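Local coordinates for protein fatty acid synthase 1, isoform A (Drosophila melanogaster, PDB 6FN6) that forms the dehydratase, enoylreductase and ketoreductase region of a multienzyme that probably builds long-chain saturated fatty acids from acetyl-CoA and malonyl-CoA with NADPH, at residues Pro57-Asn62 / Thr105-Ile110; Glu113-Glu118 / Glu240-Lys245. All coordinates share one frame; numbering follows the deposited sequence.

Overall arrangement
Both contacts lie in the dehydratase part of the chain, on the pseudo-dimer of hotdog folds. Contact 1 (57-62 with 105-110) closes the end of a strand pair in the N-terminal hotdog; contact 2 (113-118 with 240-245) lays the following loop on a strand of the C-terminal one. Their centres are about 13 Å apart and they touch directly, Pro107 CB lying 3.7 Å from Glu113 CG. Strand 191-201 runs between strands 58-65 and 239-248, and its Arg198 forms salt bridges with Glu61 of contact 1 and Glu113 of contact 2. Both contacts are away from His24 and Asp175, the predicted dehydratase residues.

Contact 1: residues Pro57-Asn62 / Thr105-Ile110; sequences PVVMEN and TIPESI
Ile110 folds back onto Pro57 after the chain has left its strand at Thr105, and every carbon along one branch meets the same point. Its CB lies 3.9 Å from Pro57 CB. The next atom, CG1, stands opposite the backbone N across the CA-CB bond (chi1 -176°) and comes to 3.7 Å from Pro57 CB, while CD1 stays at 3.8 Å from that carbon. The branch thus passes alongside the proline ring at its CB corner, and its CD1 ends near Val58 O, at the start of strand 58-61. Beyond this pair, Ile110 also rests on Val200 of strand 191-201.

One antiparallel hydrogen-bonded pair, Val59 with Thr105, ties the backbones: Val59 N donates a hydrogen bond to Thr105 O at 3.0 Å, and Thr105 N donates one to Val59 O at 3.2 Å. On the face that carries the Val59 side chain, its CG2 touches Pro107 CG at 3.9 Å, the two side chains crossing at a slant. Pro107 CD sits 3.7 Å from Pro57 O, a packing contact where a backbone N-H is lacking. Ile106 turns the other way, toward Phe45 of helix 34-48, and Val58 packs on Trp42 of that helix.

The carboxylate of Glu61 pairs with Arg198 and not with the hydroxyl of Thr105. A proline nitrogen carries no hydrogen, so Pro107 cannot continue the pairing as a donor; past Thr105 the two segments are held by apolar packing, where strand 98-105 runs out into the loop that follows.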
# COMPACT_ATOMS: atom_id res chain seq x y z
N PRO A 57 -6.39 5.20 30.10
CA PRO A 57 -5.77 5.92 28.98
C PRO A 57 -5.64 5.04 27.74
O PRO A 57 -5.41 3.84 27.86
CB PRO A 57 -4.40 6.30 29.54
CG PRO A 57 -4.10 5.26 30.55
CD PRO A 57 -5.42 4.89 31.16
N VAL A 58 -5.79 5.64 26.56
CA VAL A 58 -5.71 4.88 25.31
C VAL A 58 -4.98 5.66 24.23
O VAL A 58 -4.80 6.87 24.33
CB VAL A 58 -7.11 4.46 24.82
CG1 VAL A 58 -7.80 3.57 25.85
CG2 VAL A 58 -7.96 5.70 24.51
N VAL A 59 -4.54 4.95 23.19
CA VAL A 59 -3.93 5.56 22.02
C VAL A 59 -4.62 5.06 20.77
O VAL A 59 -4.54 3.87 20.44
CB VAL A 59 -2.41 5.28 21.97
CG1 VAL A 59 -1.81 5.81 20.68
CG2 VAL A 59 -1.72 5.88 23.17
N MET A 60 -5.30 5.96 20.07
CA MET A 60 -5.97 5.61 18.82
C MET A 60 -5.07 5.96 17.65
O MET A 60 -4.37 6.97 17.68
CB MET A 60 -7.30 6.33 18.71
CG MET A 60 -8.22 6.10 19.89
SD MET A 60 -9.88 6.71 19.62
CE MET A 60 -10.44 6.86 21.31
N GLU A 61 -5.10 5.13 16.61
CA GLU A 61 -4.25 5.34 15.45
C GLU A 61 -4.98 5.05 14.15
O GLU A 61 -5.88 4.20 14.10
CB GLU A 61 -2.99 4.48 15.54
CG GLU A 61 -2.10 4.82 16.72
CD GLU A 61 -0.90 3.91 16.81
OE1 GLU A 61 0.12 4.19 16.15
OE2 GLU A 61 -0.97 2.90 17.55
N ASN A 62 -4.58 5.75 13.09
CA ASN A 62 -5.13 5.54 11.75
C ASN A 62 -6.65 5.63 11.77
O ASN A 62 -7.34 4.80 11.18
CB ASN A 62 -4.69 4.19 11.20
CG ASN A 62 -4.96 4.05 9.70
OD1 ASN A 62 -4.71 4.98 8.93
ND2 ASN A 62 -5.46 2.89 9.29
N THR A 105 -5.06 0.87 21.34
CA THR A 105 -4.27 0.06 22.26
C THR A 105 -4.05 0.79 23.59
O THR A 105 -3.96 2.02 23.62
CB THR A 105 -2.89 -0.30 21.66
OG1 THR A 105 -2.18 0.89 21.33
CG2 THR A 105 -3.05 -1.16 20.42
N ILE A 106 -3.96 0.02 24.67
CA ILE A 106 -3.64 0.57 25.98
C ILE A 106 -2.12 0.60 26.13
O ILE A 106 -1.48 -0.46 26.18
CB ILE A 106 -4.30 -0.24 27.11
CG1 ILE A 106 -5.82 -0.10 27.03
CG2 ILE A 106 -3.80 0.22 28.47
CD1 ILE A 106 -6.59 -1.05 27.93
N PRO A 107 -1.53 1.80 26.20
CA PRO A 107 -0.06 1.92 26.20
C PRO A 107 0.60 1.48 27.50
O PRO A 107 -0.03 1.43 28.56
CB PRO A 107 0.17 3.41 25.97
CG PRO A 107 -1.03 4.06 26.57
CD PRO A 107 -2.17 3.13 26.31
N GLU A 108 1.89 1.15 27.41
CA GLU A 108 2.69 0.82 28.58
C GLU A 108 2.77 2.03 29.51
O GLU A 108 2.51 1.93 30.71
CB GLU A 108 4.10 0.38 28.15
CG GLU A 108 5.05 0.04 29.30
CD GLU A 108 4.70 -1.27 29.98
OE1 GLU A 108 3.90 -2.04 29.42
OE2 GLU A 108 5.24 -1.53 31.08
N SER A 109 3.13 3.17 28.94
CA SER A 109 3.25 4.42 29.69
C SER A 109 2.61 5.57 28.92
O SER A 109 3.14 6.02 27.90
CB SER A 109 4.71 4.74 29.98
OG SER A 109 4.85 6.02 30.58
N ILE A 110 1.47 6.05 29.40
CA ILE A 110 0.72 7.09 28.70
C ILE A 110 1.55 8.37 28.61
O ILE A 110 1.43 9.13 27.65
CB ILE A 110 -0.64 7.36 29.40
CG1 ILE A 110 -1.47 8.38 28.60
CG2 ILE A 110 -0.42 7.86 30.82
CD1 ILE A 110 -1.85 7.92 27.21

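Contact 2: residues Glu113-Glu118 / Glu240-Lys245; sequences EELPLE and ELRGLK
Glu240 reaches Leu115 because its CG stands opposite the backbone N (chi1 -168°) and the chain stays extended beyond it, carrying the carboxylate off strand 240-242 to the loop. Arg242, two residues on along the same strand, is extended from CG to NE, and its guanidinium comes to lie beside that carboxylate, with one face turned to the Leu115 side chain.

Leu115 N bonds to Glu240 OE1 at 2.9 Å, almost straight at 174°, using the syn lone pair of that oxygen. The second oxygen takes the arginine: Arg242 NE is 2.9 Å from Glu240 OE2 in a salt bridge, the oxygen lying 26° out of the guanidinium plane, and NH2 adds a weak bond to the same atom. Leu115 CG lies over that guanidinium face, 3.7 Å above its centre, and 3.5 Å from Glu240 OE2, while Glu113 O lies at the edge of the same group, near its plane. The leucine and the glutamate cross at about a right angle, and the leucine is also packed by Gln770 of the second subunit.

Glu114 brings a second acid near, its OE2 4.3 Å from Glu240 OE1. Lys235, in a salt bridge with Glu240 and a long, weak ion pair with Glu114, would ease the repulsion; Asn202 bonds Glu114 OE1. With the Leu115 N-H and Lys235 on OE1 and Arg242 on OE2, the Glu240 carboxylate is fixed in rotation and probably kept ionised, fastening the loop from the N-terminal hotdog to a strand of the C-terminal one.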
# COMPACT_ATOMS: atom_id res chain seq x y z
N GLU A 113 3.90 8.36 25.61
CA GLU A 113 3.27 8.43 24.30
C GLU A 113 2.98 9.87 23.86
O GLU A 113 2.66 10.12 22.70
CB GLU A 113 1.96 7.63 24.31
CG GLU A 113 2.15 6.14 24.55
CD GLU A 113 2.80 5.43 23.38
OE1 GLU A 113 2.26 5.52 22.26
OE2 GLU A 113 3.84 4.78 23.58
N GLU A 114 3.10 10.82 24.79
CA GLU A 114 2.79 12.22 24.49
C GLU A 114 4.03 12.98 24.03
O GLU A 114 5.16 12.53 24.24
CB GLU A 114 2.20 12.90 25.73
CG GLU A 114 1.04 12.15 26.35
CD GLU A 114 0.14 13.04 27.17
OE1 GLU A 114 0.31 13.08 28.41
OE2 GLU A 114 -0.76 13.69 26.58
N LEU A 115 3.82 14.14 23.41
CA LEU A 115 4.92 14.98 22.95
C LEU A 115 5.21 16.08 23.97
O LEU A 115 4.28 16.68 24.51
CB LEU A 115 4.59 15.60 21.59
CG LEU A 115 4.51 14.67 20.37
CD1 LEU A 115 4.00 15.44 19.16
CD2 LEU A 115 5.87 14.05 20.06
N PRO A 116 6.50 16.36 24.22
CA PRO A 116 6.88 17.43 25.14
C PRO A 116 6.76 18.82 24.51
O PRO A 116 7.76 19.37 24.05
CB PRO A 116 8.34 17.10 25.48
CG PRO A 116 8.85 16.44 24.26
CD PRO A 116 7.69 15.66 23.69
N LEU A 117 5.55 19.36 24.50
CA LEU A 117 5.29 20.63 23.81
C LEU A 117 4.96 21.73 24.81
O LEU A 117 4.15 21.54 25.71
CB LEU A 117 4.15 20.46 22.81
CG LEU A 117 4.47 19.58 21.60
CD1 LEU A 117 3.19 19.18 20.88
CD2 LEU A 117 5.43 20.27 20.65
N GLU A 118 5.60 22.89 24.63
CA GLU A 118 5.35 24.04 25.47
C GLU A 118 4.39 25.02 24.80
O GLU A 118 4.31 25.08 23.57
CB GLU A 118 6.67 24.74 25.81
CG GLU A 118 7.51 24.02 26.85
CD GLU A 118 6.90 24.10 28.24
OE1 GLU A 118 5.85 24.75 28.39
OE2 GLU A 118 7.49 23.52 29.18
N GLU A 240 -4.29 14.78 22.84
CA GLU A 240 -3.29 15.17 21.86
C GLU A 240 -3.62 14.56 20.50
O GLU A 240 -3.67 13.34 20.36
CB GLU A 240 -1.90 14.74 22.32
CG GLU A 240 -0.76 15.35 21.53
CD GLU A 240 0.60 14.81 21.95
OE1 GLU A 240 1.10 15.21 23.02
OE2 GLU A 240 1.16 13.98 21.20
N LEU A 241 -3.84 15.42 19.51
CA LEU A 241 -4.27 14.97 18.19
C LEU A 241 -3.23 15.29 17.12
O LEU A 241 -2.88 16.45 16.90
CB LEU A 241 -5.62 15.60 17.82
CG LEU A 241 -6.75 15.35 18.82
CD1 LEU A 241 -7.99 16.14 18.44
CD2 LEU A 241 -7.07 13.86 18.92
N ARG A 242 -2.73 14.25 16.45
CA ARG A 242 -1.71 14.41 15.42
C ARG A 242 -2.25 14.05 14.04
O ARG A 242 -3.09 13.16 13.90
CB ARG A 242 -0.49 13.53 15.73
CG ARG A 242 -0.01 13.60 17.17
CD ARG A 242 1.25 12.78 17.37
NE ARG A 242 1.49 12.46 18.77
CZ ARG A 242 2.50 11.72 19.21
NH1 ARG A 242 3.37 11.20 18.35
NH2 ARG A 242 2.64 11.48 20.51
N GLY A 243 -1.77 14.76 13.01
CA GLY A 243 -2.07 14.42 11.64
C GLY A 243 -3.54 14.47 11.26
O GLY A 243 -4.07 13.55 10.64
N LEU A 244 -4.21 15.56 11.61
CA LEU A 244 -5.62 15.74 11.26
C LEU A 244 -5.77 16.05 9.77
O LEU A 244 -5.05 16.89 9.23
CB LEU A 244 -6.25 16.84 12.11
CG LEU A 244 -7.70 17.21 11.78
CD1 LEU A 244 -8.62 16.00 11.89
CD2 LEU A 244 -8.19 18.32 12.70
N LYS A 245 -6.69 15.35 9.12
CA LYS A 245 -7.02 15.61 7.72
C LYS A 245 -8.51 15.89 7.56
O LYS A 245 -9.35 15.08 7.97
CB LYS A 245 -6.63 14.42 6.83
CG LYS A 245 -5.15 14.07 6.83
CD LYS A 245 -4.35 14.95 5.87
CE LYS A 245 -2.97 14.35 5.60
NZ LYS A 245 -2.14 14.25 6.83